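Side-chain contacts in phytanoyl-CoA dioxygenase (Streptomyces malaysiense, PDB 6ZYL), which catalyses the beta-hydroxylation of thioholgamide as the non-heme monooxygenase ThoJ, probably using iron and 2-oxoglutarate: residues Q57-A62 with S269-A274; E50-E55 with A86-H91; G68-Y73 with N277-A282. All coordinates share one frame; numbering follows the deposited sequence.

In the fold
Contact 2 joins two helices of the N-terminal helical layer, whereas contacts 1 and 3 tie that layer to the C-terminal helix 273-295 and the turn before it. Contacts 1 and 2 share helix 46-66, each using a different turn, while contacts 1 and 3 both draw on the 269-295 region and meet where Phe-271 packs against Leu-70. Each is only partly buried, mixing residues of the interior with others nearer the surface, and contact 2 lies closest to the centre of the chain. Chemistry separates them: contacts 1 and 3 rest on aromatic and aliphatic packing, whereas contact 2 adds an arginine-carboxylate salt bridge beside a small apolar touch.

Contact 1. Residues Q57-A62 with S269-A274; sequences QTYLRA and SDFDQA
Phe-271 supplies the largest share of this interface, reaching from the loop before helix 273-295 to the side of helix 46-66, where CZ, CE1 and CE2 of its ring meet Tyr-59 and Ala-62. The closest approach is between Phe-271 CZ and Tyr-59 CD1, at 3.7 Å. Phe-271 CE1 lies 4.0 Å from Tyr-59 CE1, which extends the touch along one side of the tyrosine ring. The two aromatic side chains cross obliquely, and the contact is van der Waals packing of ring carbons rather than a stack.

Tyr-59 reaches the phenylalanine because its CG lies anti to the backbone N (chi1 152°), which carries the ring out from the helix past the first atoms of the side chain. Its hydroxyl is occupied beyond this pair, in a hydrogen bond with the backbone O of Ala-74, and its ring also meets Trp-85 edge-to-face. The tyrosine is therefore held at its polar end as well as along its ring.

Ala-62, almost one helical turn further on, completes the seat for the phenylalanine. Its CB points toward the loop and comes within 4.1 Å of Phe-271 CE2, a short methyl group beside a ring that extends well across the gap.

The phenylalanine is presented by a type II beta turn from Ser-269 to Asp-272, closed by a backbone bond from Asp-272 N to Ser-269 O of 3.0 Å. Backbone hydrogen bonding between Phe-271 and Val-82 adds a second restraint, and Asp-270 OD1 bonds Ser-84 N. Asp-272 then occupies the N-cap position of the C-terminal helix. What results is an aromatic residue on a turn, packed against one of the helices that lie outside the double-stranded beta-helix (jelly-roll) core known for the PhyH family.

Contact 2. Residues E50-E55 with A86-H91; sequences EQALAE and ADRIVH
Arg-88 spans the gap from helix 84-90 to helix 46-66 and ends against Glu-55. Its CB points toward the facing helix, and with CG anti to the backbone N (chi1 -174°) the chain runs outward through CG and CD before bending at chi3. The turn sets the guanidinium end-on to the carboxylate. There NH2 bonds Glu-55 OE1 at 2.9 Å and NH1 bonds the same oxygen at 3.1 Å, so a single carboxylate oxygen accepts from both nitrogens of this salt bridge. The oxygen lies in the guanidinium plane, but the two flat groups stand 86° apart: NH1 uses the syn lone pair, whereas NH2 arrives from above the carboxylate plane. NH2 also lies 4.1 Å from Ala-52 CB.

The two helical segments, roughly antiparallel with 144° between their N-to-C directions, belong to the helical layer that packs beside the main beta-sheet of this PhyH-family fold. Gln-51 NE2 donates to the other oxygen, Glu-55 OE2, at 2.9 Å and helps fix the carboxylate's rotation. An alanine in place of Glu-55 would probably leave the Arg-88 guanidinium without its anionic mate and free to swing. Deeper in, Ile-89 CD1 rests 4.1 Å from Ala-52 CB.

Contact 3. Residues G68-Y73 with N277-A282; sequences GALARY and NDFYSA
Leu-70 lays its CD2 methyl over one face of the Phe-279 ring, a CH-pi contact that brings helix 68-72 against the C-terminal helix 273-295. The methyl carbon stands 4.1 Å from the ring centroid and 28° off the ring normal, and the displacement favours the outer part of the ring: Leu-70 CD2 is nearest to Phe-279 CE2, at 3.7 Å. Phe-279 CB points toward helix 68-72, and with CG anti to the backbone N (chi1 174°) the phenyl group is carried across the gap to place that face beside the leucine. The leucine and phenylalanine side chains cross at a slant, both of them buried.

Two further aliphatic-aromatic contacts lie beside this pair. Tyr-73 CB meets the far end of the same ring, 4.1 Å from Phe-279 CZ, while the tyrosine ring leads away and packs edge-to-face with Phe-76. At the more exposed side, Ala-69 CB approaches Tyr-280 CE1 at 4.2 Å; the methyl comes obliquely to the tyrosine ring.

Such side-chain packing joins the short helix that follows helix 46-66 to the long helix near the end of the modelled chain, two elements over 200 residues apart in sequence on the periphery of the PhyH-family fold. Leu-70 also touches Phe-271 and Leu-276, while Phe-279 reaches Val-82, extending the apolar packing beyond the two segments.

The polar component is slight. The carbonyl oxygen of Tyr-73 lies near the plane of the Phe-279 ring, at its edge, with O 4.0 Å from CZ, just where the chain leaves helix 68-72.

Contact 1. Residues Q57-A62 with S269-A274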
loop_
_atom_site.group_PDB
_atom_site.type_symbol
_atom_site.label_atom_id
_atom_site.label_comp_id
_atom_site.label_asym_id
_atom_site.label_seq_id
_atom_site.Cartn_x
_atom_site.Cartn_y
_atom_site.Cartn_z
ATOM N N GLN A 57 -2.297 15.316 -6.493
ATOM C CA GLN A 57 -2.987 16.461 -5.939
ATOM C C GLN A 57 -4.112 16.949 -6.870
ATOM O O GLN A 57 -5.146 17.292 -6.436
ATOM C CB GLN A 57 -2.019 17.540 -5.500
ATOM C CG GLN A 57 -1.243 17.146 -4.274
ATOM C CD GLN A 57 -0.226 18.156 -3.837
ATOM O OE1 GLN A 57 0.432 18.753 -4.630
ATOM N NE2 GLN A 57 -0.119 18.357 -2.554
ATOM N N THR A 58 -3.867 16.914 -8.149
ATOM C CA THR A 58 -4.858 17.243 -9.122
ATOM C C THR A 58 -6.020 16.239 -9.031
ATOM O O THR A 58 -7.129 16.605 -9.041
ATOM C CB THR A 58 -4.272 17.279 -10.540
ATOM O OG1 THR A 58 -3.409 18.385 -10.669
ATOM C CG2 THR A 58 -5.348 17.402 -11.559
ATOM N N TYR A 59 -5.709 14.975 -8.889
ATOM C CA TYR A 59 -6.695 13.945 -8.759
ATOM C C TYR A 59 -7.552 14.113 -7.494
ATOM O O TYR A 59 -8.715 13.983 -7.555
ATOM C CB TYR A 59 -5.996 12.594 -8.789
ATOM C CG TYR A 59 -6.679 11.499 -8.062
ATOM C CD1 TYR A 59 -7.654 10.740 -8.675
ATOM C CD2 TYR A 59 -6.361 11.206 -6.788
ATOM C CE1 TYR A 59 -8.283 9.746 -8.027
ATOM C CE2 TYR A 59 -6.972 10.199 -6.133
ATOM C CZ TYR A 59 -7.942 9.481 -6.758
ATOM O OH TYR A 59 -8.534 8.533 -6.096
ATOM N N LEU A 60 -6.930 14.445 -6.384
ATOM C CA LEU A 60 -7.624 14.610 -5.151
ATOM C C LEU A 60 -8.619 15.761 -5.233
ATOM O O LEU A 60 -9.684 15.650 -4.754
ATOM C CB LEU A 60 -6.661 14.804 -3.999
ATOM C CG LEU A 60 -5.878 13.591 -3.522
ATOM C CD1 LEU A 60 -4.811 13.950 -2.537
ATOM C CD2 LEU A 60 -6.758 12.496 -2.989
ATOM N N ARG A 61 -8.222 16.856 -5.849
ATOM C CA ARG A 61 -9.101 17.989 -6.022
ATOM C C ARG A 61 -10.287 17.624 -6.914
ATOM O O ARG A 61 -11.368 17.949 -6.618
ATOM C CB ARG A 61 -8.389 19.210 -6.621
ATOM C CG ARG A 61 -7.408 19.904 -5.709
ATOM C CD ARG A 61 -6.888 21.207 -6.265
ATOM N NE ARG A 61 -6.035 21.056 -7.410
ATOM C CZ ARG A 61 -4.735 20.815 -7.365
ATOM N NH1 ARG A 61 -4.085 20.729 -6.235
ATOM N NH2 ARG A 61 -4.087 20.700 -8.468
ATOM N N ALA A 62 -10.038 16.917 -7.980
ATOM C CA ALA A 62 -11.065 16.534 -8.891
ATOM C C ALA A 62 -12.116 15.626 -8.280
ATOM O O ALA A 62 -13.259 15.898 -8.403
ATOM C CB ALA A 62 -10.448 15.860 -10.085
ATOM N N SER A 269 -8.167 6.012 -19.543
ATOM C CA SER A 269 -7.892 7.418 -19.281
ATOM C C SER A 269 -8.495 7.773 -17.931
ATOM O O SER A 269 -9.329 7.041 -17.392
ATOM C CB SER A 269 -8.453 8.321 -20.384
ATOM O OG SER A 269 -9.839 8.104 -20.569
ATOM N N ASP A 270 -8.061 8.910 -17.393
ATOM C CA ASP A 270 -8.530 9.355 -16.086
ATOM C C ASP A 270 -10.050 9.420 -16.049
ATOM O O ASP A 270 -10.675 10.090 -16.875
ATOM C CB ASP A 270 -7.935 10.725 -15.757
ATOM C CG ASP A 270 -6.484 10.647 -15.325
ATOM O OD1 ASP A 270 -6.201 10.000 -14.296
ATOM O OD2 ASP A 270 -5.625 11.235 -16.017
ATOM N N PHE A 271 -10.640 8.713 -15.086
ATOM C CA PHE A 271 -12.082 8.726 -14.848
ATOM C C PHE A 271 -12.888 8.307 -16.076
ATOM O O PHE A 271 -14.057 8.687 -16.212
ATOM C CB PHE A 271 -12.546 10.108 -14.370
ATOM C CG PHE A 271 -11.719 10.674 -13.249
ATOM C CD1 PHE A 271 -11.579 9.982 -12.059
ATOM C CD2 PHE A 271 -11.081 11.897 -13.388
ATOM C CE1 PHE A 271 -10.819 10.497 -11.026
ATOM C CE2 PHE A 271 -10.319 12.418 -12.358
ATOM C CZ PHE A 271 -10.188 11.716 -11.176
ATOM N N ASP A 272 -12.290 7.531 -16.977
ATOM C CA ASP A 272 -13.039 6.974 -18.095
ATOM C C ASP A 272 -14.226 6.174 -17.570
ATOM O O ASP A 272 -14.108 5.429 -16.593
ATOM C CB ASP A 272 -12.127 6.095 -18.947
ATOM C CG ASP A 272 -12.895 5.211 -19.901
ATOM O OD1 ASP A 272 -13.516 5.746 -20.844
ATOM O OD2 ASP A 272 -12.873 3.980 -19.708
ATOM N N GLN A 273 -15.382 6.337 -18.222
ATOM C CA GLN A 273 -16.620 5.788 -17.672
ATOM C C GLN A 273 -16.523 4.282 -17.465
ATOM O O GLN A 273 -17.035 3.751 -16.472
ATOM C CB GLN A 273 -17.799 6.126 -18.584
ATOM C CG GLN A 273 -19.159 5.773 -17.993
ATOM C CD GLN A 273 -19.446 6.502 -16.692
ATOM O OE1 GLN A 273 -19.403 7.731 -16.631
ATOM N NE2 GLN A 273 -19.742 5.744 -15.641
ATOM N N ALA A 274 -15.879 3.571 -18.392
ATOM C CA ALA A 274 -15.682 2.138 -18.199
ATOM C C ALA A 274 -14.843 1.869 -16.955
ATOM O O ALA A 274 -15.084 0.896 -16.231
ATOM C CB ALA A 274 -15.022 1.525 -19.434
#

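Contact 2. Residues E50-E55 with A86-H91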
loop_
_atom_site.group_PDB
_atom_site.type_symbol
_atom_site.label_atom_id
_atom_site.label_comp_id
_atom_site.label_asym_id
_atom_site.label_seq_id
_atom_site.Cartn_x
_atom_site.Cartn_y
_atom_site.Cartn_z
ATOM N N GLU A 50 7.974 14.253 -7.978
ATOM C CA GLU A 50 7.298 15.543 -7.911
ATOM C C GLU A 50 6.159 15.619 -8.920
ATOM O O GLU A 50 5.083 16.144 -8.611
ATOM C CB GLU A 50 8.299 16.677 -8.143
ATOM C CG GLU A 50 7.669 18.064 -8.111
ATOM C CD GLU A 50 8.686 19.189 -8.216
ATOM O OE1 GLU A 50 9.894 18.936 -8.021
ATOM O OE2 GLU A 50 8.271 20.334 -8.496
ATOM N N GLN A 51 6.376 15.107 -10.134
ATOM C CA GLN A 51 5.316 15.111 -11.137
ATOM C C GLN A 51 4.151 14.233 -10.692
ATOM O O GLN A 51 2.984 14.633 -10.785
ATOM C CB GLN A 51 5.867 14.641 -12.484
ATOM C CG GLN A 51 4.853 14.636 -13.617
ATOM C CD GLN A 51 4.154 15.972 -13.795
ATOM O OE1 GLN A 51 4.714 17.029 -13.499
ATOM N NE2 GLN A 51 2.922 15.930 -14.284
ATOM N N ALA A 52 4.453 13.033 -10.192
ATOM C CA ALA A 52 3.402 12.166 -9.671
ATOM C C ALA A 52 2.647 12.842 -8.532
ATOM O O ALA A 52 1.417 12.746 -8.449
ATOM C CB ALA A 52 4.001 10.840 -9.205
ATOM N N LEU A 53 3.366 13.530 -7.644
ATOM C CA LEU A 53 2.701 14.227 -6.548
ATOM C C LEU A 53 1.754 15.295 -7.076
ATOM O O LEU A 53 0.641 15.459 -6.562
ATOM C CB LEU A 53 3.740 14.844 -5.612
ATOM C CG LEU A 53 3.189 15.652 -4.436
ATOM C CD1 LEU A 53 2.317 14.783 -3.544
ATOM C CD2 LEU A 53 4.326 16.275 -3.634
ATOM N N ALA A 54 2.179 16.037 -8.102
ATOM C CA ALA A 54 1.305 17.045 -8.694
ATOM C C ALA A 54 0.057 16.405 -9.290
ATOM O O ALA A 54 -1.056 16.917 -9.119
ATOM C CB ALA A 54 2.062 17.836 -9.761
ATOM N N GLU A 55 0.223 15.285 -9.994
ATOM C CA GLU A 55 -0.927 14.595 -10.569
ATOM C C GLU A 55 -1.821 14.016 -9.480
ATOM O O GLU A 55 -3.050 14.010 -9.616
ATOM C CB GLU A 55 -0.446 13.498 -11.519
ATOM C CG GLU A 55 0.346 14.035 -12.699
ATOM C CD GLU A 55 0.954 12.941 -13.555
ATOM O OE1 GLU A 55 0.631 11.755 -13.335
ATOM O OE2 GLU A 55 1.758 13.271 -14.453
ATOM N N ALA A 86 -1.720 6.774 -10.719
ATOM C CA ALA A 86 -1.597 5.568 -9.909
ATOM C C ALA A 86 -1.388 4.340 -10.787
ATOM O O ALA A 86 -0.572 3.470 -10.465
ATOM C CB ALA A 86 -2.835 5.396 -9.030
ATOM N N ASP A 87 -2.120 4.253 -11.900
ATOM C CA ASP A 87 -1.906 3.157 -12.838
ATOM C C ASP A 87 -0.452 3.103 -13.289
ATOM O O ASP A 87 0.130 2.018 -13.408
ATOM C CB ASP A 87 -2.834 3.314 -14.043
ATOM C CG ASP A 87 -2.444 2.412 -15.201
ATOM O OD1 ASP A 87 -2.837 1.226 -15.191
ATOM O OD2 ASP A 87 -1.744 2.889 -16.119
ATOM N N ARG A 88 0.154 4.266 -13.535
ATOM C CA ARG A 88 1.525 4.295 -14.033
ATOM C C ARG A 88 2.506 3.763 -12.996
ATOM O O ARG A 88 3.426 3.010 -13.335
ATOM C CB ARG A 88 1.898 5.721 -14.441
ATOM C CG ARG A 88 3.257 5.851 -15.114
ATOM C CD ARG A 88 3.523 7.291 -15.560
ATOM N NE ARG A 88 3.638 8.216 -14.434
ATOM C CZ ARG A 88 2.742 9.151 -14.133
ATOM N NH1 ARG A 88 1.652 9.302 -14.876
ATOM N NH2 ARG A 88 2.938 9.942 -13.087
ATOM N N ILE A 89 2.322 4.128 -11.726
ATOM C CA ILE A 89 3.296 3.750 -10.705
ATOM C C ILE A 89 3.251 2.248 -10.448
ATOM O O ILE A 89 4.292 1.588 -10.369
ATOM C CB ILE A 89 3.063 4.554 -9.413
ATOM C CG1 ILE A 89 3.380 6.033 -9.660
ATOM C CG2 ILE A 89 3.921 4.005 -8.287
ATOM C CD1 ILE A 89 3.197 6.929 -8.455
ATOM N N VAL A 90 2.048 1.682 -10.308
ATOM C CA VAL A 90 1.964 0.264 -9.974
ATOM C C VAL A 90 2.481 -0.612 -11.109
ATOM O O VAL A 90 2.761 -1.798 -10.895
ATOM C CB VAL A 90 0.526 -0.152 -9.599
ATOM C CG1 VAL A 90 -0.030 0.763 -8.514
ATOM C CG2 VAL A 90 -0.379 -0.161 -10.826
ATOM N N HIS A 91 2.616 -0.065 -12.315
ATOM C CA HIS A 91 3.191 -0.790 -13.440
ATOM C C HIS A 91 4.644 -0.415 -13.705
ATOM O O HIS A 91 5.224 -0.895 -14.683
ATOM C CB HIS A 91 2.360 -0.548 -14.706
ATOM C CG HIS A 91 1.026 -1.229 -14.693
ATOM N ND1 HIS A 91 -0.095 -0.658 -14.130
ATOM C CD2 HIS A 91 0.635 -2.434 -15.170
ATOM C CE1 HIS A 91 -1.120 -1.483 -14.261
ATOM N NE2 HIS A 91 -0.703 -2.568 -14.888
#

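Contact 3. Residues G68-Y73 with N277-A282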
loop_
_atom_site.group_PDB
_atom_site.type_symbol
_atom_site.label_atom_id
_atom_site.label_comp_id
_atom_site.label_asym_id
_atom_site.label_seq_id
_atom_site.Cartn_x
_atom_site.Cartn_y
_atom_site.Cartn_z
ATOM N N GLY A 68 -19.496 12.238 -3.884
ATOM C CA GLY A 68 -20.066 10.914 -4.054
ATOM C C GLY A 68 -19.089 9.816 -3.680
ATOM O O GLY A 68 -18.335 9.917 -2.705
ATOM N N ALA A 69 -19.108 8.741 -4.471
ATOM C CA ALA A 69 -18.346 7.542 -4.139
ATOM C C ALA A 69 -16.856 7.715 -4.408
ATOM O O ALA A 69 -16.025 7.185 -3.662
ATOM C CB ALA A 69 -18.890 6.350 -4.925
ATOM N N LEU A 70 -16.500 8.437 -5.473
ATOM C CA LEU A 70 -15.091 8.686 -5.758
ATOM C C LEU A 70 -14.442 9.475 -4.630
ATOM O O LEU A 70 -13.337 9.148 -4.180
ATOM C CB LEU A 70 -14.951 9.436 -7.078
ATOM C CG LEU A 70 -14.693 8.625 -8.345
ATOM C CD1 LEU A 70 -14.474 9.602 -9.512
ATOM C CD2 LEU A 70 -13.518 7.693 -8.208
ATOM N N ALA A 71 -15.118 10.529 -4.162
ATOM C CA ALA A 71 -14.589 11.317 -3.055
ATOM C C ALA A 71 -14.451 10.468 -1.799
ATOM O O ALA A 71 -13.453 10.568 -1.077
ATOM C CB ALA A 71 -15.491 12.522 -2.787
ATOM N N ARG A 72 -15.444 9.622 -1.525
ATOM C CA ARG A 72 -15.399 8.802 -0.319
ATOM C C ARG A 72 -14.250 7.803 -0.370
ATOM O O ARG A 72 -13.623 7.517 0.657
ATOM C CB ARG A 72 -16.732 8.078 -0.132
ATOM C CG ARG A 72 -16.735 7.099 1.026
ATOM C CD ARG A 72 -18.150 6.717 1.460
ATOM N NE ARG A 72 -18.097 5.725 2.532
ATOM C CZ ARG A 72 -17.965 6.022 3.822
ATOM N NH1 ARG A 72 -17.891 7.288 4.212
ATOM N NH2 ARG A 72 -17.911 5.050 4.724
ATOM N N TYR A 73 -13.953 7.267 -1.551
ATOM C CA TYR A 73 -12.904 6.272 -1.736
ATOM C C TYR A 73 -11.732 6.848 -2.523
ATOM O O TYR A 73 -11.089 6.162 -3.319
ATOM C CB TYR A 73 -13.473 5.031 -2.417
ATOM C CG TYR A 73 -14.462 4.302 -1.539
ATOM C CD1 TYR A 73 -14.026 3.425 -0.555
ATOM C CD2 TYR A 73 -15.830 4.506 -1.676
ATOM C CE1 TYR A 73 -14.922 2.763 0.260
ATOM C CE2 TYR A 73 -16.736 3.846 -0.862
ATOM C CZ TYR A 73 -16.274 2.977 0.104
ATOM O OH TYR A 73 -17.161 2.315 0.917
ATOM N N ASN A 277 -17.057 2.435 -13.803
ATOM C CA ASN A 277 -17.968 1.325 -13.547
ATOM C C ASN A 277 -17.233 0.140 -12.938
ATOM O O ASN A 277 -17.713 -0.472 -11.977
ATOM C CB ASN A 277 -18.671 0.916 -14.841
ATOM C CG ASN A 277 -19.588 2.001 -15.375
ATOM O OD1 ASN A 277 -19.992 2.905 -14.643
ATOM N ND2 ASN A 277 -19.917 1.919 -16.658
ATOM N N ASP A 278 -16.065 -0.204 -13.487
ATOM C CA ASP A 278 -15.262 -1.269 -12.897
ATOM C C ASP A 278 -14.775 -0.890 -11.506
ATOM O O ASP A 278 -14.644 -1.759 -10.635
ATOM C CB ASP A 278 -14.072 -1.595 -13.798
ATOM C CG ASP A 278 -14.486 -2.238 -15.106
ATOM O OD1 ASP A 278 -15.598 -2.802 -15.174
ATOM O OD2 ASP A 278 -13.696 -2.176 -16.071
ATOM N N PHE A 279 -14.494 0.398 -11.285
ATOM C CA PHE A 279 -14.075 0.873 -9.970
ATOM C C PHE A 279 -15.174 0.652 -8.937
ATOM O O PHE A 279 -14.939 0.051 -7.881
ATOM C CB PHE A 279 -13.691 2.353 -10.077
ATOM C CG PHE A 279 -13.373 3.007 -8.765
ATOM C CD1 PHE A 279 -12.089 2.971 -8.250
ATOM C CD2 PHE A 279 -14.355 3.681 -8.059
ATOM C CE1 PHE A 279 -11.793 3.581 -7.046
ATOM C CE2 PHE A 279 -14.067 4.292 -6.854
ATOM C CZ PHE A 279 -12.784 4.244 -6.348
ATOM N N TYR A 280 -16.389 1.120 -9.232
ATOM C CA TYR A 280 -17.510 0.893 -8.325
ATOM C C TYR A 280 -17.653 -0.589 -7.998
ATOM O O TYR A 280 -17.841 -0.971 -6.837
ATOM C CB TYR A 280 -18.805 1.420 -8.946
ATOM C CG TYR A 280 -18.786 2.888 -9.297
ATOM C CD1 TYR A 280 -18.068 3.798 -8.532
ATOM C CD2 TYR A 280 -19.492 3.366 -10.392
ATOM C CE1 TYR A 280 -18.052 5.143 -8.851
ATOM C CE2 TYR A 280 -19.481 4.710 -10.718
ATOM C CZ TYR A 280 -18.760 5.593 -9.943
ATOM O OH TYR A 280 -18.746 6.932 -10.266
ATOM N N SER A 281 -17.566 -1.441 -9.019
ATOM C CA SER A 281 -17.719 -2.877 -8.806
ATOM C C SER A 281 -16.589 -3.427 -7.943
ATOM O O SER A 281 -16.825 -4.202 -7.008
ATOM C CB SER A 281 -17.769 -3.595 -10.157
ATOM O OG SER A 281 -18.021 -4.978 -9.990
ATOM N N ALA A 282 -15.350 -3.033 -8.241
ATOM C CA ALA A 282 -14.210 -3.590 -7.519
ATOM C C ALA A 282 -14.171 -3.103 -6.076
ATOM O O ALA A 282 -13.848 -3.875 -5.164
ATOM C CB ALA A 282 -12.910 -3.234 -8.240
#